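Local coordinates for Serine/threonine/tyrosine-interacting protein (Homo sapiens, PDB 2R0B) that acts as a catalytically inactive phosphatase that retains ERK1/ERK2 in the nucleus and binds the F-box of FBXW7, blocking its assembly into the SCF ubiquitin ligase, at residues I34-N43 / F57-A65; I72-I83 / A106-T115. All coordinates share one frame; numbering follows the deposited sequence.

Overall arrangement
Both contacts belong to the dual specificity phosphatase domain, and each joins a different layer of it. Interaction 1 pairs strands 36-41 and 58-63 at one border of the mixed sheet, so it is partly buried: backbone hydrogen bonds run its length, the face of I38, I40, L60 and L62 is aliphatic, with H36 and R58 at its N-terminal end, and R41, N43 and D63 form a polar cluster at the C-terminal end. Interaction 2 packs helices 76-88 and 103-116 together in the buried interior, chiefly through aromatic rings and aliphatic branches, with a lysine-threonine bond near its margin. Strand 58-63 leads into helix 76-88, and the two contacts touch where I64 meets F107 and I72 and where I38 meets F82.

Interaction 1. Residues I34-N43 / F57-A65; sequences ITHIICIRQN and FRYLVLDIA
I37 and F57 meet methyl over ring: CD1 of I37 lies 4.3 Å from the centroid of the F57 ring, over one face and displaced toward the rim, in a CH-pi contact. The ring's edge takes the backbone O of I34, in plane and 3.1 Å from CE1 of F57. I37 also runs alongside Y59, pointing the same way, and with CG1 anti to the carbonyl carbon (chi1 -59°) its CD1 comes within 3.8 Å of CE1 of Y59. The Y59 hydroxyl bonds to the backbone N of F53, part of the motif that contacts FBXW7.

Strands 36-41 and 58-63 are parallel neighbours, joined by seven backbone hydrogen bonds, and 58-63 borders the central sheet of the phosphatase fold. The face bearing I38, I40 and L62 suits branched aliphatics, because helix 76-88 covers I38 and L62 and helix 103-116 covers I40; CD1 of L62 sits 3.9 Å from CG2 of I38.

With CG between backbone N and carbonyl carbon (chi1 82°) and a second bend at chi2 (-57°), R41 turns back over V61, whose CG1 lies over a guanidinium face, 3.4 Å from NE of R41. In the guanidinium plane, NH2 of R41 donates to OD1 of N43 at 3.0 Å and forms a long salt bridge, 3.9 Å, with OD1 of D63. ND2 of N43 adds a weak bond, 2.8 Å, to OD2 of D63. Replacing R41 by an alanine would probably leave the D63 carboxylate without this cationic mate and the N43 amide, held by that weak bond alone among these groups, freer to turn.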
loop_
_atom_site.group_PDB
_atom_site.type_symbol
_atom_site.label_atom_id
_atom_site.label_comp_id
_atom_site.label_asym_id
_atom_site.label_seq_id
_atom_site.Cartn_x
_atom_site.Cartn_y
_atom_site.Cartn_z
ATOM N N ILE A 34 -1.782 -11.425 8.995
ATOM C CA ILE A 34 -0.915 -10.773 7.980
ATOM C C ILE A 34 0.199 -11.737 7.607
ATOM O O ILE A 34 0.839 -12.296 8.491
ATOM C CB ILE A 34 -0.234 -9.498 8.536
ATOM C CG1 ILE A 34 -1.242 -8.397 8.903
ATOM C CG2 ILE A 34 0.864 -8.999 7.590
ATOM C CD1 ILE A 34 -2.250 -8.111 7.806
ATOM N N THR A 35 0.449 -11.898 6.307
ATOM C CA THR A 35 1.487 -12.807 5.820
ATOM C C THR A 35 2.466 -12.126 4.865
ATOM O O THR A 35 3.566 -12.647 4.628
ATOM C CB THR A 35 0.889 -14.030 5.086
ATOM O OG1 THR A 35 0.030 -13.603 4.031
ATOM C CG2 THR A 35 0.117 -14.901 6.054
ATOM N N HIS A 36 2.041 -10.992 4.315
ATOM C CA HIS A 36 2.801 -10.254 3.307
ATOM C C HIS A 36 2.812 -8.754 3.625
ATOM O O HIS A 36 1.797 -8.210 4.029
ATOM C CB HIS A 36 2.118 -10.434 1.957
ATOM C CG HIS A 36 2.288 -11.790 1.349
ATOM N ND1 HIS A 36 1.596 -12.900 1.791
ATOM C CD2 HIS A 36 3.041 -12.203 0.301
ATOM C CE1 HIS A 36 1.943 -13.944 1.058
ATOM N NE2 HIS A 36 2.815 -13.547 0.145
ATOM N N ILE A 37 3.942 -8.075 3.413
ATOM C CA ILE A 37 4.015 -6.641 3.706
ATOM C C ILE A 37 4.710 -5.894 2.559
ATOM O O ILE A 37 5.786 -6.304 2.114
ATOM C CB ILE A 37 4.797 -6.392 5.021
ATOM C CG1 ILE A 37 4.120 -7.123 6.197
ATOM C CG2 ILE A 37 4.964 -4.883 5.288
ATOM C CD1 ILE A 37 4.878 -7.022 7.516
ATOM N N ILE A 38 4.058 -4.875 2.023
ATOM C CA ILE A 38 4.716 -3.960 1.070
ATOM C C ILE A 38 5.231 -2.808 1.936
ATOM O O ILE A 38 4.450 -2.085 2.543
ATOM C CB ILE A 38 3.782 -3.451 -0.046
ATOM C CG1 ILE A 38 3.227 -4.616 -0.865
ATOM C CG2 ILE A 38 4.561 -2.489 -0.986
ATOM C CD1 ILE A 38 2.288 -4.193 -1.999
ATOM N N CYS A 39 6.550 -2.666 1.991
ATOM C CA CYS A 39 7.211 -1.669 2.859
ATOM C C CYS A 39 7.798 -0.575 1.954
ATOM O O CYS A 39 8.761 -0.842 1.221
ATOM C CB CYS A 39 8.300 -2.396 3.662
ATOM S SG CYS A 39 9.532 -1.329 4.487
ATOM N N ILE A 40 7.189 0.618 1.950
ATOM C CA ILE A 40 7.541 1.673 1.002
ATOM C C ILE A 40 8.269 2.790 1.751
ATOM O O ILE A 40 7.772 3.271 2.763
ATOM C CB ILE A 40 6.295 2.303 0.343
ATOM C CG1 ILE A 40 5.515 1.270 -0.480
ATOM C CG2 ILE A 40 6.706 3.532 -0.525
ATOM C CD1 ILE A 40 4.006 1.582 -0.570
ATOM N N ARG A 41 9.415 3.212 1.235
ATOM C CA ARG A 41 10.214 4.262 1.870
ATOM C C ARG A 41 11.291 4.753 0.903
ATOM O O ARG A 41 11.610 4.052 -0.065
ATOM C CB ARG A 41 10.836 3.727 3.171
ATOM C CG ARG A 41 12.129 2.901 3.049
ATOM C CD ARG A 41 12.072 1.654 2.159
ATOM N NE ARG A 41 13.388 1.028 2.103
ATOM C CZ ARG A 41 14.348 1.350 1.244
ATOM N NH1 ARG A 41 15.526 0.732 1.326
ATOM N NH2 ARG A 41 14.146 2.279 0.309
ATOM N N GLN A 42 11.819 5.960 1.146
ATOM C CA GLN A 42 13.022 6.449 0.460
ATOM C C GLN A 42 14.212 5.799 1.114
ATOM O O GLN A 42 14.158 5.435 2.278
ATOM C CB GLN A 42 13.225 7.955 0.687
ATOM C CG GLN A 42 12.168 8.895 0.212
ATOM C CD GLN A 42 12.620 10.343 0.400
ATOM O OE1 GLN A 42 12.206 11.019 1.341
ATOM N NE2 GLN A 42 13.506 10.804 -0.478
ATOM N N ASN A 43 15.333 5.728 0.407
ATOM C CA ASN A 43 16.518 5.154 1.011
ATOM C C ASN A 43 16.930 5.900 2.291
ATOM O O ASN A 43 17.361 5.273 3.261
ATOM C CB ASN A 43 17.662 5.080 0.004
ATOM C CG ASN A 43 17.387 4.089 -1.110
ATOM O OD1 ASN A 43 16.769 3.037 -0.894
ATOM N ND2 ASN A 43 17.843 4.428 -2.327
ATOM N N PHE A 57 7.497 -13.089 7.547
ATOM C CA PHE A 57 6.627 -12.484 6.542
ATOM C C PHE A 57 7.352 -12.436 5.223
ATOM O O PHE A 57 8.594 -12.451 5.197
ATOM C CB PHE A 57 6.251 -11.043 6.943
ATOM C CG PHE A 57 5.500 -10.933 8.243
ATOM C CD1 PHE A 57 4.210 -11.401 8.368
ATOM C CD2 PHE A 57 6.085 -10.319 9.343
ATOM C CE1 PHE A 57 3.525 -11.306 9.585
ATOM C CE2 PHE A 57 5.406 -10.233 10.567
ATOM C CZ PHE A 57 4.117 -10.727 10.684
ATOM N N ARG A 58 6.592 -12.358 4.135
ATOM C CA ARG A 58 7.163 -12.039 2.820
ATOM C C ARG A 58 7.055 -10.536 2.559
ATOM O O ARG A 58 5.974 -9.948 2.692
ATOM C CB ARG A 58 6.468 -12.818 1.708
ATOM C CG ARG A 58 6.600 -14.333 1.825
ATOM C CD ARG A 58 6.129 -15.024 0.562
ATOM N NE ARG A 58 6.308 -16.477 0.632
ATOM C CZ ARG A 58 5.960 -17.320 -0.336
ATOM N NH1 ARG A 58 5.421 -16.862 -1.466
ATOM N NH2 ARG A 58 6.161 -18.627 -0.182
ATOM N N TYR A 59 8.168 -9.913 2.191
ATOM C CA TYR A 59 8.214 -8.471 2.017
ATOM C C TYR A 59 8.362 -8.086 0.556
ATOM O O TYR A 59 8.920 -8.844 -0.243
ATOM C CB TYR A 59 9.396 -7.886 2.805
ATOM C CG TYR A 59 9.169 -7.792 4.289
ATOM C CD1 TYR A 59 8.629 -6.632 4.863
ATOM C CD2 TYR A 59 9.494 -8.853 5.131
ATOM C CE1 TYR A 59 8.425 -6.535 6.241
ATOM C CE2 TYR A 59 9.286 -8.773 6.494
ATOM C CZ TYR A 59 8.756 -7.610 7.049
ATOM O OH TYR A 59 8.595 -7.521 8.412
ATOM N N LEU A 60 7.849 -6.900 0.214
ATOM C CA LEU A 60 8.178 -6.227 -1.025
ATOM C C LEU A 60 8.594 -4.814 -0.652
ATOM O O LEU A 60 7.773 -4.026 -0.179
ATOM C CB LEU A 60 6.980 -6.219 -1.986
ATOM C CG LEU A 60 7.185 -5.519 -3.320
ATOM C CD1 LEU A 60 8.274 -6.249 -4.082
ATOM C CD2 LEU A 60 5.916 -5.527 -4.187
ATOM N N VAL A 61 9.879 -4.499 -0.811
ATOM C CA VAL A 61 10.410 -3.178 -0.403
ATOM C C VAL A 61 10.559 -2.284 -1.626
ATOM O O VAL A 61 11.230 -2.653 -2.597
ATOM C CB VAL A 61 11.766 -3.308 0.342
ATOM C CG1 VAL A 61 12.341 -1.932 0.677
ATOM C CG2 VAL A 61 11.625 -4.148 1.591
ATOM N N LEU A 62 9.937 -1.105 -1.571
ATOM C CA LEU A 62 9.906 -0.190 -2.712
ATOM C C LEU A 62 10.550 1.125 -2.322
ATOM O O LEU A 62 10.052 1.848 -1.450
ATOM C CB LEU A 62 8.469 0.074 -3.204
ATOM C CG LEU A 62 7.638 -1.111 -3.701
ATOM C CD1 LEU A 62 6.208 -0.694 -4.072
ATOM C CD2 LEU A 62 8.297 -1.852 -4.863
ATOM N N ASP A 63 11.665 1.412 -2.975
ATOM C CA ASP A 63 12.383 2.668 -2.777
ATOM C C ASP A 63 11.673 3.760 -3.589
ATOM O O ASP A 63 11.867 3.897 -4.811
ATOM C CB ASP A 63 13.840 2.459 -3.190
ATOM C CG ASP A 63 14.626 3.748 -3.289
ATOM O OD1 ASP A 63 14.230 4.747 -2.655
ATOM O OD2 ASP A 63 15.674 3.764 -3.996
ATOM N N ILE A 64 10.827 4.529 -2.903
ATOM C CA ILE A 64 9.969 5.535 -3.558
ATOM C C ILE A 64 9.961 6.817 -2.735
ATOM O O ILE A 64 9.756 6.754 -1.521
ATOM C CB ILE A 64 8.488 5.029 -3.670
ATOM C CG1 ILE A 64 8.406 3.814 -4.614
ATOM C CG2 ILE A 64 7.553 6.182 -4.139
ATOM C CD1 ILE A 64 7.092 3.100 -4.688
ATOM N N ALA A 65 10.189 7.962 -3.384
ATOM C CA ALA A 65 10.026 9.277 -2.742
ATOM C C ALA A 65 8.594 9.787 -2.832
ATOM O O ALA A 65 7.906 9.553 -3.841
ATOM C CB ALA A 65 10.954 10.274 -3.382
#

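Interaction 2. Residues I72-I83 / A106-T115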
loop_
_atom_site.group_PDB
_atom_site.type_symbol
_atom_site.label_atom_id
_atom_site.label_comp_id
_atom_site.label_asym_id
_atom_site.label_seq_id
_atom_site.Cartn_x
_atom_site.Cartn_y
_atom_site.Cartn_z
ATOM N N ILE A 72 5.747 6.142 -9.766
ATOM C CA ILE A 72 5.208 4.942 -9.098
ATOM C C ILE A 72 4.430 4.027 -10.050
ATOM O O ILE A 72 4.261 2.855 -9.759
ATOM C CB ILE A 72 4.295 5.279 -7.888
ATOM C CG1 ILE A 72 3.043 6.059 -8.323
ATOM C CG2 ILE A 72 5.096 5.995 -6.800
ATOM C CD1 ILE A 72 2.073 6.369 -7.133
ATOM N N ILE A 73 3.953 4.548 -11.180
ATOM C CA ILE A 73 3.239 3.695 -12.150
ATOM C C ILE A 73 4.076 2.489 -12.605
ATOM O O ILE A 73 3.537 1.402 -12.816
ATOM C CB ILE A 73 2.694 4.520 -13.350
ATOM C CG1 ILE A 73 1.781 3.667 -14.231
ATOM C CG2 ILE A 73 3.843 5.159 -14.137
ATOM C CD1 ILE A 73 1.097 4.456 -15.360
ATOM N N ARG A 74 5.399 2.670 -12.712
ATOM C CA ARG A 74 6.278 1.548 -13.059
ATOM C C ARG A 74 6.109 0.310 -12.150
ATOM O O ARG A 74 6.416 -0.813 -12.577
ATOM C CB ARG A 74 7.749 1.991 -13.078
ATOM C CG ARG A 74 8.260 2.459 -11.710
ATOM C CD ARG A 74 9.642 3.035 -11.783
ATOM N NE ARG A 74 9.947 3.798 -10.582
ATOM C CZ ARG A 74 11.130 3.816 -9.970
ATOM N NH1 ARG A 74 12.150 3.102 -10.427
ATOM N NH2 ARG A 74 11.293 4.548 -8.880
ATOM N N PHE A 75 5.629 0.517 -10.917
ATOM C CA PHE A 75 5.522 -0.584 -9.943
ATOM C C PHE A 75 4.083 -1.103 -9.750
ATOM O O PHE A 75 3.893 -2.134 -9.061
ATOM C CB PHE A 75 6.099 -0.194 -8.559
ATOM C CG PHE A 75 7.608 -0.027 -8.526
ATOM C CD1 PHE A 75 8.451 -1.056 -8.937
ATOM C CD2 PHE A 75 8.177 1.155 -8.053
ATOM C CE1 PHE A 75 9.844 -0.874 -8.917
ATOM C CE2 PHE A 75 9.555 1.337 -8.012
ATOM C CZ PHE A 75 10.392 0.318 -8.436
ATOM N N PHE A 76 3.086 -0.459 -10.367
ATOM C CA PHE A 76 1.710 -0.941 -10.216
ATOM C C PHE A 76 1.511 -2.424 -10.609
ATOM O O PHE A 76 0.872 -3.145 -9.878
ATOM C CB PHE A 76 0.688 -0.019 -10.909
ATOM C CG PHE A 76 0.568 1.352 -10.264
ATOM C CD1 PHE A 76 0.944 1.557 -8.940
ATOM C CD2 PHE A 76 0.039 2.419 -10.969
ATOM C CE1 PHE A 76 0.824 2.841 -8.343
ATOM C CE2 PHE A 76 -0.082 3.692 -10.387
ATOM C CZ PHE A 76 0.295 3.897 -9.077
ATOM N N PRO A 77 2.072 -2.876 -11.765
ATOM C CA PRO A 77 1.925 -4.302 -12.092
ATOM C C PRO A 77 2.523 -5.229 -11.037
ATOM O O PRO A 77 1.887 -6.234 -10.705
ATOM C CB PRO A 77 2.637 -4.431 -13.464
ATOM C CG PRO A 77 2.491 -3.021 -14.054
ATOM C CD PRO A 77 2.754 -2.139 -12.851
ATOM N N MET A 78 3.679 -4.839 -10.483
ATOM C CA MET A 78 4.413 -5.591 -9.466
ATOM C C MET A 78 3.564 -5.749 -8.208
ATOM O O MET A 78 3.426 -6.838 -7.650
ATOM C CB MET A 78 5.725 -4.837 -9.152
ATOM C CG MET A 78 6.632 -5.403 -8.036
ATOM S SD MET A 78 8.218 -4.510 -7.840
ATOM C CE MET A 78 8.852 -4.407 -9.518
ATOM N N THR A 79 3.003 -4.632 -7.742
ATOM C CA THR A 79 2.263 -4.682 -6.478
ATOM C C THR A 79 0.923 -5.394 -6.626
ATOM O O THR A 79 0.498 -6.102 -5.713
ATOM C CB THR A 79 2.107 -3.297 -5.830
ATOM O OG1 THR A 79 1.377 -2.442 -6.712
ATOM C CG2 THR A 79 3.502 -2.713 -5.554
ATOM N N LYS A 80 0.287 -5.244 -7.783
ATOM C CA LYS A 80 -0.947 -5.981 -8.086
ATOM C C LYS A 80 -0.699 -7.504 -8.041
ATOM O O LYS A 80 -1.461 -8.247 -7.414
ATOM C CB LYS A 80 -1.493 -5.548 -9.453
ATOM C CG LYS A 80 -2.572 -6.459 -10.111
ATOM C CD LYS A 80 -3.958 -6.326 -9.510
ATOM C CE LYS A 80 -5.007 -7.132 -10.323
ATOM N NZ LYS A 80 -6.082 -7.687 -9.436
ATOM N N GLU A 81 0.384 -7.945 -8.683
ATOM C CA GLU A 81 0.803 -9.356 -8.674
ATOM C C GLU A 81 1.077 -9.846 -7.243
ATOM O O GLU A 81 0.610 -10.918 -6.849
ATOM C CB GLU A 81 2.023 -9.535 -9.603
ATOM C CG GLU A 81 2.753 -10.875 -9.510
ATOM C CD GLU A 81 3.967 -10.938 -10.435
ATOM O OE1 GLU A 81 4.823 -10.021 -10.387
ATOM O OE2 GLU A 81 4.058 -11.914 -11.218
ATOM N N PHE A 82 1.766 -9.024 -6.457
ATOM C CA PHE A 82 2.161 -9.384 -5.101
ATOM C C PHE A 82 0.923 -9.562 -4.207
ATOM O O PHE A 82 0.780 -10.580 -3.498
ATOM C CB PHE A 82 3.112 -8.307 -4.549
ATOM C CG PHE A 82 3.656 -8.596 -3.156
ATOM C CD1 PHE A 82 4.743 -9.435 -2.976
ATOM C CD2 PHE A 82 3.129 -7.956 -2.047
ATOM C CE1 PHE A 82 5.265 -9.690 -1.727
ATOM C CE2 PHE A 82 3.657 -8.177 -0.777
ATOM C CZ PHE A 82 4.734 -9.046 -0.620
ATOM N N ILE A 83 0.013 -8.597 -4.303
ATOM C CA ILE A 83 -1.203 -8.621 -3.523
ATOM C C ILE A 83 -2.097 -9.757 -3.981
ATOM O O ILE A 83 -2.599 -10.486 -3.136
ATOM C CB ILE A 83 -1.959 -7.294 -3.582
ATOM C CG1 ILE A 83 -1.173 -6.201 -2.814
ATOM C CG2 ILE A 83 -3.356 -7.441 -2.971
ATOM C CD1 ILE A 83 -1.590 -4.777 -3.171
ATOM N N ALA A 106 -1.610 5.551 -2.501
ATOM C CA ALA A 106 -1.697 5.432 -3.960
ATOM C C ALA A 106 -1.617 3.967 -4.428
ATOM O O ALA A 106 -2.350 3.545 -5.330
ATOM C CB ALA A 106 -0.625 6.285 -4.654
ATOM N N PHE A 107 -0.719 3.182 -3.830
ATOM C CA PHE A 107 -0.603 1.776 -4.181
ATOM C C PHE A 107 -1.877 0.972 -3.844
ATOM O O PHE A 107 -2.263 0.078 -4.606
ATOM C CB PHE A 107 0.670 1.161 -3.562
ATOM C CG PHE A 107 1.895 1.420 -4.385
ATOM C CD1 PHE A 107 2.156 0.644 -5.516
ATOM C CD2 PHE A 107 2.729 2.510 -4.099
ATOM C CE1 PHE A 107 3.274 0.913 -6.310
ATOM C CE2 PHE A 107 3.831 2.792 -4.895
ATOM C CZ PHE A 107 4.108 1.985 -6.000
ATOM N N VAL A 108 -2.559 1.340 -2.752
ATOM C CA VAL A 108 -3.793 0.611 -2.383
ATOM C C VAL A 108 -4.906 1.004 -3.355
ATOM O O VAL A 108 -5.736 0.161 -3.770
ATOM C CB VAL A 108 -4.165 0.860 -0.901
ATOM C CG1 VAL A 108 -5.615 0.487 -0.626
ATOM C CG2 VAL A 108 -3.201 0.070 0.045
ATOM N N ILE A 109 -4.903 2.279 -3.747
ATOM C CA ILE A 109 -5.898 2.789 -4.711
ATOM C C ILE A 109 -5.720 2.129 -6.074
ATOM O O ILE A 109 -6.695 1.806 -6.738
ATOM C CB ILE A 109 -5.918 4.345 -4.773
ATOM C CG1 ILE A 109 -6.546 4.882 -3.458
ATOM C CG2 ILE A 109 -6.674 4.854 -6.051
ATOM C CD1 ILE A 109 -6.214 6.342 -3.066
ATOM N N ALA A 110 -4.478 1.931 -6.503
ATOM C CA ALA A 110 -4.251 1.313 -7.803
ATOM C C ALA A 110 -4.839 -0.096 -7.834
ATOM O O ALA A 110 -5.487 -0.483 -8.805
ATOM C CB ALA A 110 -2.759 1.263 -8.108
ATOM N N TYR A 111 -4.617 -0.836 -6.744
ATOM C CA TYR A 111 -5.119 -2.189 -6.619
ATOM C C TYR A 111 -6.644 -2.161 -6.693
ATOM O O TYR A 111 -7.243 -2.978 -7.396
ATOM C CB TYR A 111 -4.622 -2.864 -5.321
ATOM C CG TYR A 111 -5.181 -4.256 -5.187
ATOM C CD1 TYR A 111 -4.607 -5.338 -5.873
ATOM C CD2 TYR A 111 -6.350 -4.474 -4.467
ATOM C CE1 TYR A 111 -5.156 -6.618 -5.782
ATOM C CE2 TYR A 111 -6.912 -5.743 -4.379
ATOM C CZ TYR A 111 -6.311 -6.800 -5.025
ATOM O OH TYR A 111 -6.926 -8.023 -4.929
ATOM N N ILE A 112 -7.256 -1.207 -5.995
ATOM C CA ILE A 112 -8.736 -1.139 -5.929
ATOM C C ILE A 112 -9.351 -0.754 -7.267
ATOM O O ILE A 112 -10.336 -1.368 -7.717
ATOM C CB ILE A 112 -9.211 -0.161 -4.843
ATOM C CG1 ILE A 112 -8.910 -0.734 -3.477
ATOM C CG2 ILE A 112 -10.749 0.157 -5.019
ATOM C CD1 ILE A 112 -9.016 0.281 -2.346
ATOM N N MET A 113 -8.742 0.224 -7.939
ATOM C CA MET A 113 -9.213 0.640 -9.262
ATOM C C MET A 113 -9.257 -0.511 -10.271
ATOM O O MET A 113 -10.294 -0.758 -10.924
ATOM C CB MET A 113 -8.338 1.790 -9.804
ATOM C CG MET A 113 -8.529 3.117 -9.051
ATOM S SD MET A 113 -7.381 4.413 -9.596
ATOM C CE MET A 113 -7.811 4.516 -11.358
ATOM N N GLU A 114 -8.139 -1.224 -10.394
ATOM C CA GLU A 114 -8.054 -2.300 -11.357
ATOM C C GLU A 114 -8.922 -3.504 -11.011
ATOM O O GLU A 114 -9.577 -4.079 -11.888
ATOM C CB GLU A 114 -6.610 -2.740 -11.530
ATOM C CG GLU A 114 -6.470 -3.684 -12.686
ATOM C CD GLU A 114 -5.058 -3.872 -13.139
ATOM O OE1 GLU A 114 -4.102 -3.487 -12.406
ATOM O OE2 GLU A 114 -4.914 -4.428 -14.250
ATOM N N THR A 115 -8.899 -3.897 -9.741
ATOM C CA THR A 115 -9.554 -5.134 -9.298
ATOM C C THR A 115 -11.071 -4.977 -9.225
ATOM O O THR A 115 -11.829 -5.881 -9.640
ATOM C CB THR A 115 -8.954 -5.584 -7.952
ATOM O OG1 THR A 115 -7.537 -5.739 -8.110
ATOM C CG2 THR A 115 -9.546 -6.944 -7.481
HETATM O O HOH W 1 -1.252 -2.026 -6.174
#
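F76 directs its ring edge at the face of F107 in an offset edge-to-face pair, the centroids 5.2 Å apart and the planes at 78°. The F76 ring is itself gripped from both sides. CB of A110 stands over the centre of one face, 3.8 Å from the ring centroid, a CH-pi contact that a residue as small as alanine allows at close range, while the backbone at I72 and I73 covers the opposite face. Around F107, CB of I72 approaches CZ obliquely and CB of F75 touches the edge.

T79 holds OG1 between its backbone N and carbonyl carbon (chi1 61°), which sets the hydroxyl at the F107 edge, 3.4 Å from CD1 of F107. A water lies 2.7 Å from OG1 of T79 and donates to the F107 carbonyl O, bridging the two helices.

K80 folds at chi2 and chi4, crossing Y111, and its NZ donates to OG1 of T115 at 2.8 Å. That hydroxyl in turn donates to the O of Y111, 2.9 Å from OG1 of T115; D84 adds a salt bridge to the lysine. The Y111 ring is sandwiched between OG1 of T115 and CG2 of I83, which is 3.7 Å from its centroid.

The two helix segments cross at -74°, wedged between helix 138-152, where Y147 meets F76 and E114, and strand 36-41, whose I38 and I40 receive T79, I83 and F107.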